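Local coordinates for zinc finger (CCCH type) motif-containing protein (Toxoplasma gondii, PDB 7NG2) that probably reads N6-methyladenosine in RNA through its YTH domain, coupling recognition of the mark to mRNA cleavage and polyadenylation, at residues I19-R23 and M24-Y28; T133-P136 and P137-S141. All coordinates share one frame; numbering follows the deposited sequence.

Interaction 1: I19-R23 and M24-Y28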
loop_
_atom_site.group_PDB
_atom_site.type_symbol
_atom_site.label_atom_id
_atom_site.label_comp_id
_atom_site.label_asym_id
_atom_site.label_seq_id
_atom_site.Cartn_x
_atom_site.Cartn_y
_atom_site.Cartn_z
ATOM N N ILE A 19 -3.112 -0.946 2.864
ATOM C CA ILE A 19 -4.196 -0.878 1.891
ATOM C C ILE A 19 -4.921 -2.212 1.924
ATOM O O ILE A 19 -4.291 -3.265 1.804
ATOM C CB ILE A 19 -3.633 -0.629 0.484
ATOM C CG1 ILE A 19 -2.985 0.753 0.393
ATOM C CG2 ILE A 19 -4.720 -0.832 -0.572
ATOM C CD1 ILE A 19 -3.973 1.882 0.516
ATOM N N LYS A 20 -6.242 -2.172 2.053
ATOM C CA LYS A 20 -7.059 -3.375 1.996
ATOM C C LYS A 20 -7.775 -3.440 0.651
ATOM O O LYS A 20 -8.120 -2.417 0.062
ATOM C CB LYS A 20 -8.088 -3.393 3.132
ATOM C CG LYS A 20 -7.497 -3.388 4.542
ATOM C CD LYS A 20 -6.599 -4.596 4.826
ATOM C CE LYS A 20 -7.422 -5.873 4.903
ATOM N NZ LYS A 20 -6.581 -7.004 5.412
ATOM N N SER A 21 -7.987 -4.653 0.158
ATOM C CA SER A 21 -8.699 -4.841 -1.096
ATOM C C SER A 21 -9.720 -5.948 -0.921
ATOM O O SER A 21 -9.375 -7.032 -0.449
ATOM C CB SER A 21 -7.731 -5.244 -2.205
ATOM O OG SER A 21 -8.425 -5.416 -3.430
ATOM N N ASN A 22 -10.972 -5.694 -1.292
ATOM C CA ASN A 22 -11.946 -6.770 -1.152
ATOM C C ASN A 22 -11.760 -7.860 -2.201
ATOM O O ASN A 22 -12.160 -9.004 -1.961
ATOM C CB ASN A 22 -13.382 -6.234 -1.121
ATOM C CG ASN A 22 -13.876 -5.789 -2.481
ATOM O OD1 ASN A 22 -13.157 -5.130 -3.231
ATOM N ND2 ASN A 22 -15.116 -6.146 -2.806
ATOM N N ARG A 23 -11.137 -7.546 -3.337
ATOM C CA ARG A 23 -11.038 -8.470 -4.455
ATOM C C ARG A 23 -9.572 -8.642 -4.817
ATOM O O ARG A 23 -8.870 -7.651 -5.037
ATOM C CB ARG A 23 -11.776 -7.912 -5.677
ATOM C CG ARG A 23 -13.287 -7.854 -5.539
ATOM C CD ARG A 23 -13.929 -7.401 -6.845
ATOM N NE ARG A 23 -15.385 -7.437 -6.779
ATOM C CZ ARG A 23 -16.128 -8.430 -7.254
ATOM N NH1 ARG A 23 -15.550 -9.475 -7.832
ATOM N NH2 ARG A 23 -17.450 -8.381 -7.151
ATOM N N MET A 24 -9.116 -9.895 -4.891
ATOM C CA MET A 24 -7.792 -10.154 -5.443
ATOM C C MET A 24 -7.674 -9.641 -6.869
ATOM O O MET A 24 -6.598 -9.188 -7.274
ATOM C CB MET A 24 -7.466 -11.649 -5.399
ATOM C CG MET A 24 -6.877 -12.120 -4.087
ATOM S SD MET A 24 -5.362 -11.267 -3.600
ATOM C CE MET A 24 -4.214 -11.764 -4.876
ATOM N N SER A 25 -8.771 -9.682 -7.634
ATOM C CA SER A 25 -8.743 -9.193 -9.008
ATOM C C SER A 25 -8.353 -7.722 -9.072
ATOM O O SER A 25 -7.711 -7.295 -10.038
ATOM C CB SER A 25 -10.091 -9.440 -9.697
ATOM O OG SER A 25 -11.147 -8.721 -9.079
ATOM N N ASN A 26 -8.709 -6.940 -8.054
ATOM C CA ASN A 26 -8.278 -5.545 -8.035
ATOM C C ASN A 26 -6.769 -5.431 -7.825
ATOM O O ASN A 26 -6.122 -4.549 -8.407
ATOM C CB ASN A 26 -9.048 -4.764 -6.969
ATOM C CG ASN A 26 -10.507 -4.566 -7.336
ATOM O OD1 ASN A 26 -10.881 -4.646 -8.506
ATOM N ND2 ASN A 26 -11.335 -4.299 -6.338
ATOM N N ILE A 27 -6.199 -6.306 -6.990
ATOM C CA ILE A 27 -4.747 -6.359 -6.828
ATOM C C ILE A 27 -4.078 -6.694 -8.153
ATOM O O ILE A 27 -3.082 -6.071 -8.543
ATOM C CB ILE A 27 -4.366 -7.371 -5.731
ATOM C CG1 ILE A 27 -4.994 -6.978 -4.392
ATOM C CG2 ILE A 27 -2.844 -7.481 -5.615
ATOM C CD1 ILE A 27 -4.461 -5.685 -3.831
ATOM N N TYR A 28 -4.619 -7.683 -8.869
ATOM C CA TYR A 28 -4.047 -8.062 -10.156
ATOM C C TYR A 28 -4.074 -6.890 -11.127
ATOM O O TYR A 28 -3.083 -6.621 -11.815
ATOM C CB TYR A 28 -4.797 -9.258 -10.742
ATOM C CG TYR A 28 -4.771 -10.491 -9.873
ATOM C CD1 TYR A 28 -3.693 -10.763 -9.039
ATOM C CD2 TYR A 28 -5.835 -11.386 -9.883
ATOM C CE1 TYR A 28 -3.675 -11.898 -8.243
ATOM C CE2 TYR A 28 -5.826 -12.519 -9.091
ATOM C CZ TYR A 28 -4.746 -12.769 -8.273
ATOM O OH TYR A 28 -4.739 -13.896 -7.483
#
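Asn26 presents one face of its amide to the aliphatic start of the Arg23 side chain: CB of Arg23 lies over that face, 3.7 Å from Asn26 ND2. In the conformer given, Asn22 meets the same amide obliquely and loosely, the two planes 44° apart and its OD1 3.7 Å from Asn26 ND2. The Tyr28 ring carries Met24 O on one face, 3.4 Å above the plane and offset toward the rim. All of this happens where strand 14-21 turns into helix 24-33 of the YTH domain, with Arg23 at the N-cap position. As in other YTH domains, the turn probably borders the methyladenosine pocket: Ser21 and Ile27 pack on Trp36, and Asn26 touches Trp87.

The Arg23 carbonyl oxygen is gripped twice. Ser21 holds its hydroxyl anti to its own backbone N (chi1 -180°), which carries OG forward along the turn to donate to Arg23 O at 2.8 Å, from above the carbonyl plane. Asn26 N adds a weak bond of 3.1 Å to the same oxygen. The strand end is thereby tied to the first helical turn. Beyond its CB, the Arg23 chain runs out extended and passes Ser25, with CD 3.8 Å from Ser25 OG. On the buried side Ile27, in the conformer given, reaches back to the strand, its CD1 3.7 Å from Ser21 CB.

Interaction 2: T133-P136 and P137-S141; sequences TEVP and PALGS
Leu139 reaches back from the first turn of its helix toward both Val135 and Pro136, and a single methyl makes both approaches. Its CG stands anti to the backbone N (chi1 174°), which turns CD2 toward the preceding residues. There CD2 comes 4.3 Å from Val135 CB and 4.4 Å from Pro136 CD, a light apolar contact with the isopropyl group on one hand and the pyrrolidine ring on the other. Val135 also meets the helix through CG2, which in the conformer given lies between the backbone N and the carbonyl carbon and comes alongside the helix backbone, 3.7 Å from Gly140 CA, where no side chain intervenes.

This is the passage from the short edge strand 134-135 into helix 137-149 of the YTH domain, with Pro136 at the N-cap position and Pro137 opening the helix. A proline costs no helix bond in the first turn, where an N-H would have no carbonyl of the helix to pair with. The two rings follow each other directly, CB of Pro136 lying 3.5 Å from CD of Pro137, and Trp120 packs against both. Asn118 of strand 117-118 and Pro119 of the loop after it also touch the Pro136 ring. Pro136 turns its carbonyl into the helix, where Gly140 N donates to Pro136 O at 2.8 Å with a nearly straight N-H...O angle of 168°.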
loop_
_atom_site.group_PDB
_atom_site.type_symbol
_atom_site.label_atom_id
_atom_site.label_comp_id
_atom_site.label_asym_id
_atom_site.label_seq_id
_atom_site.Cartn_x
_atom_site.Cartn_y
_atom_site.Cartn_z
ATOM N N THR A 133 -4.835 2.493 7.203
ATOM C CA THR A 133 -4.193 2.586 8.506
ATOM C C THR A 133 -2.705 2.880 8.334
ATOM O O THR A 133 -2.006 2.172 7.613
ATOM C CB THR A 133 -4.363 1.263 9.255
ATOM O OG1 THR A 133 -5.749 1.040 9.560
ATOM C CG2 THR A 133 -3.561 1.273 10.551
ATOM N N GLU A 134 -2.216 3.899 9.035
ATOM C CA GLU A 134 -0.795 4.224 8.991
ATOM C C GLU A 134 -0.035 3.444 10.056
ATOM O O GLU A 134 -0.543 3.209 11.155
ATOM C CB GLU A 134 -0.556 5.728 9.182
ATOM C CG GLU A 134 0.852 6.144 8.786
ATOM C CD GLU A 134 1.086 7.641 8.716
ATOM O OE1 GLU A 134 0.158 8.440 8.967
ATOM O OE2 GLU A 134 2.240 8.022 8.421
ATOM N N VAL A 135 1.156 2.967 9.700
ATOM C CA VAL A 135 2.024 2.338 10.698
ATOM C C VAL A 135 3.245 3.212 10.952
ATOM O O VAL A 135 3.690 3.950 10.066
ATOM C CB VAL A 135 2.431 0.897 10.336
ATOM C CG1 VAL A 135 1.220 -0.017 10.268
ATOM C CG2 VAL A 135 3.240 0.869 9.057
ATOM N N PRO A 136 3.814 3.153 12.149
ATOM C CA PRO A 136 5.008 3.958 12.461
ATOM C C PRO A 136 6.177 3.551 11.586
ATOM O O PRO A 136 6.231 2.417 11.081
ATOM C CB PRO A 136 5.292 3.616 13.934
ATOM C CG PRO A 136 4.029 3.023 14.460
ATOM C CD PRO A 136 3.348 2.366 13.305
ATOM N N PRO A 137 7.139 4.450 11.377
ATOM C CA PRO A 137 8.212 4.155 10.420
ATOM C C PRO A 137 9.096 2.980 10.811
ATOM O O PRO A 137 9.535 2.246 9.918
ATOM C CB PRO A 137 8.997 5.473 10.352
ATOM C CG PRO A 137 8.704 6.157 11.655
ATOM C CD PRO A 137 7.274 5.797 11.964
ATOM N N ALA A 138 9.373 2.761 12.105
ATOM C CA ALA A 138 10.208 1.614 12.457
ATOM C C ALA A 138 9.530 0.305 12.068
ATOM O O ALA A 138 10.158 -0.575 11.469
ATOM C CB ALA A 138 10.583 1.629 13.941
ATOM N N LEU A 139 8.239 0.168 12.383
ATOM C CA LEU A 139 7.505 -1.030 11.993
ATOM C C LEU A 139 7.320 -1.100 10.482
ATOM O O LEU A 139 7.537 -2.153 9.874
ATOM C CB LEU A 139 6.157 -1.070 12.709
ATOM C CG LEU A 139 5.188 -2.189 12.325
ATOM C CD1 LEU A 139 5.800 -3.575 12.511
ATOM C CD2 LEU A 139 3.895 -2.039 13.120
ATOM N N GLY A 140 6.939 0.016 9.855
ATOM C CA GLY A 140 6.744 0.009 8.412
ATOM C C GLY A 140 7.999 -0.390 7.670
ATOM O O GLY A 140 7.959 -1.201 6.740
ATOM N N SER A 141 9.141 0.168 8.075
ATOM C CA SER A 141 10.398 -0.177 7.429
ATOM C C SER A 141 10.691 -1.667 7.566
ATOM O O SER A 141 11.108 -2.317 6.602
ATOM C CB SER A 141 11.525 0.663 8.033
ATOM O OG SER A 141 12.782 0.267 7.524
#

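In the fold
Interactions 1 and 2 each join a strand of the mixed sheet to the helix that follows it, and those strands, 14-21 and 134-135, are antiparallel neighbours. Backbone bonds link Thr133 with Ile18 and Val135 with Phe16, while Lys20 N is held by Asp131 OD1. The two sites lie on opposite sides of the chain's centre, about 21 Å apart between centres and about 6 Å between nearest atoms, without touching. Interaction 1 is the one beside the probable methyladenosine pocket. An isopropyl alcohol, probably from the crystallisation liquor, sits about 4 Å from the Asn26 side chain, which is no more than consistent with a pocket there. Interaction 2 instead sets helix 137-149 off from the edge of the sheet.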